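Local coordinates for cysteine desulfurase (Stenotrophomonas maltophilia, PDB 6WCI), which probably removes sulfur from L-cysteine with the help of pyridoxal 5'-phosphate, yielding L-alanine and a persulfide on a sulfur carrier, at residues E319-E322 with A323-E327. Residues are numbered along the deposited sequence; the frame is centred on the assembly and turned at random.
With SO4 (sulfate ion), chain E.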
loop_
_atom_site.group_PDB
_atom_site.type_symbol
_atom_site.label_atom_id
_atom_site.label_comp_id
_atom_site.label_asym_id
_atom_site.label_seq_id
_atom_site.Cartn_x
_atom_site.Cartn_y
_atom_site.Cartn_z
ATOM N N GLU B 319 1.466 14.422 -24.660
ATOM C CA GLU B 319 1.396 15.741 -25.288
ATOM C C GLU B 319 -0.021 16.051 -25.748
ATOM O O GLU B 319 -0.481 17.195 -25.643
ATOM C CB GLU B 319 2.358 15.827 -26.473
ATOM C CG GLU B 319 3.820 15.932 -26.100
ATOM C CD GLU B 319 4.542 14.600 -26.172
ATOM O OE1 GLU B 319 3.876 13.539 -26.084
ATOM O OE2 GLU B 319 5.783 14.618 -26.322
ATOM N N ASN B 320 -0.729 15.046 -26.270
ATOM C CA ASN B 320 -2.109 15.266 -26.703
ATOM C C ASN B 320 -3.002 15.602 -25.515
ATOM O O ASN B 320 -3.903 16.437 -25.623
ATOM C CB ASN B 320 -2.636 14.033 -27.440
ATOM C CG ASN B 320 -1.977 13.827 -28.789
ATOM O OD1 ASN B 320 -1.707 14.783 -29.512
ATOM N ND2 ASN B 320 -1.710 12.569 -29.136
ATOM N N VAL B 321 -2.756 14.967 -24.368
ATOM C CA VAL B 321 -3.536 15.253 -23.166
ATOM C C VAL B 321 -3.275 16.673 -22.683
ATOM O O VAL B 321 -4.204 17.404 -22.319
ATOM C CB VAL B 321 -3.220 14.226 -22.065
ATOM C CG1 VAL B 321 -3.661 14.756 -20.716
ATOM C CG2 VAL B 321 -3.914 12.906 -22.353
ATOM N N GLU B 322 -2.001 17.072 -22.643
ATOM C CA GLU B 322 -1.655 18.417 -22.198
ATOM C C GLU B 322 -2.329 19.470 -23.065
ATOM O O GLU B 322 -2.849 20.472 -22.554
ATOM C CB GLU B 322 -0.140 18.588 -22.219
ATOM C CG GLU B 322 0.327 20.023 -22.084
ATOM C CD GLU B 322 1.838 20.143 -22.098
ATOM O OE1 GLU B 322 2.516 19.131 -22.375
ATOM O OE2 GLU B 322 2.347 21.248 -21.829
ATOM N N ALA B 323 -2.353 19.246 -24.382
ATOM C CA ALA B 323 -3.004 20.193 -25.284
ATOM C C ALA B 323 -4.508 20.223 -25.050
ATOM O O ALA B 323 -5.122 21.293 -25.051
ATOM C CB ALA B 323 -2.687 19.836 -26.733
ATOM N N ARG B 324 -5.114 19.059 -24.818
ATOM C CA ARG B 324 -6.552 19.003 -24.579
ATOM C C ARG B 324 -6.926 19.749 -23.303
ATOM O O ARG B 324 -7.854 20.563 -23.292
ATOM C CB ARG B 324 -7.005 17.545 -24.500
ATOM C CG ARG B 324 -8.364 17.340 -23.877
ATOM C CD ARG B 324 -9.475 17.814 -24.797
ATOM N NE ARG B 324 -10.772 17.304 -24.367
ATOM C CZ ARG B 324 -11.918 17.568 -24.989
ATOM N NH1 ARG B 324 -11.914 18.347 -26.057
ATOM N NH2 ARG B 324 -13.064 17.062 -24.544
ATOM N N GLU B 325 -6.220 19.473 -22.203
ATOM C CA GLU B 325 -6.596 20.102 -20.947
ATOM C C GLU B 325 -6.243 21.590 -20.927
ATOM O O GLU B 325 -6.853 22.348 -20.167
ATOM C CB GLU B 325 -5.951 19.345 -19.785
ATOM C CG GLU B 325 -6.456 17.900 -19.671
ATOM C CD GLU B 325 -5.749 17.087 -18.600
ATOM O OE1 GLU B 325 -6.208 15.945 -18.313
ATOM O OE2 GLU B 325 -4.749 17.583 -18.042
ATOM N N ALA B 326 -5.296 22.029 -21.762
ATOM C CA ALA B 326 -5.036 23.460 -21.897
ATOM C C ALA B 326 -6.195 24.171 -22.596
ATOM O O ALA B 326 -6.559 25.290 -22.220
ATOM C CB ALA B 326 -3.731 23.684 -22.653
ATOM N N GLU B 327 -6.791 23.538 -23.608
ATOM C CA GLU B 327 -8.012 24.087 -24.195
ATOM C C GLU B 327 -9.129 24.148 -23.158
ATOM O O GLU B 327 -9.767 25.188 -22.976
ATOM C CB GLU B 327 -8.436 23.252 -25.406
ATOM C CG GLU B 327 -9.664 23.768 -26.139
ATOM C CD GLU B 327 -10.083 22.857 -27.282
ATOM O OE1 GLU B 327 -9.366 21.876 -27.562
ATOM O OE2 GLU B 327 -11.132 23.122 -27.906
HETATM S S SO4 E . -15.904 18.574 -26.284
HETATM O O1 SO4 E . -15.993 17.117 -26.281
HETATM O O2 SO4 E . -15.190 19.024 -25.096
HETATM O O3 SO4 E . -17.251 19.154 -26.263
HETATM O O4 SO4 E . -15.161 18.974 -27.478
#
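The guanidinium of Arg-324 meets the sulfate at its edge, the sulfur lying in the plane of the group. Arg-324 NH2 donates to sulfate O2 at 2.9 Å, a bond bent to 133° at the hydrogen. A second, weak bond runs from Arg-324 NH2 to sulfate O1 at 3.4 Å and is straighter. Around this pair, Trp-26 makes a cation-pi contact with the arginine, Arg-324 NE is hydrogen-bonded to Phe-404 O, and the backbone N of His-408 also bonds to the anion. The carboxylate of Glu-325, by contrast, has an aliphatic neighbour: Val-321 CG1 comes within 3.7 Å of Glu-325 OE1 and also touches CD, the two side chains running alongside one another one turn apart. Val-321 reaches it because CG1 stands anti to the backbone N (chi1 162°), beside the carbonyl carbon. The polar partners of Glu-325 come from other parts of the chain: His-227 ND1 is hydrogen-bonded to OE2, and the backbone N of Phe-404 makes a weak bond to OE1.

Beneath these side chains runs the regular i to i+4 ladder of helix 318-336. Glu-325 N binds Val-321 O at 2.9 Å. Arg-324 N donates to Asn-320 O at 3.0 Å. Ala-326 N donates to Glu-322 O, and Ala-326 CB sits 3.3 Å from the same oxygen.

This is the start of helix 318-336 in a class-V aminotransferase chain, set by Val-321, Arg-324 and Glu-325 against the loop at Phe-404 that follows strand 397-401. The buried Glu-325 carboxylate, gripped firmly on one oxygen and weakly on the other, would have a negative charge stabilised there, while the positive charge of Arg-324 probably helps to hold a sulfate that probably came from the crystallisation liquor.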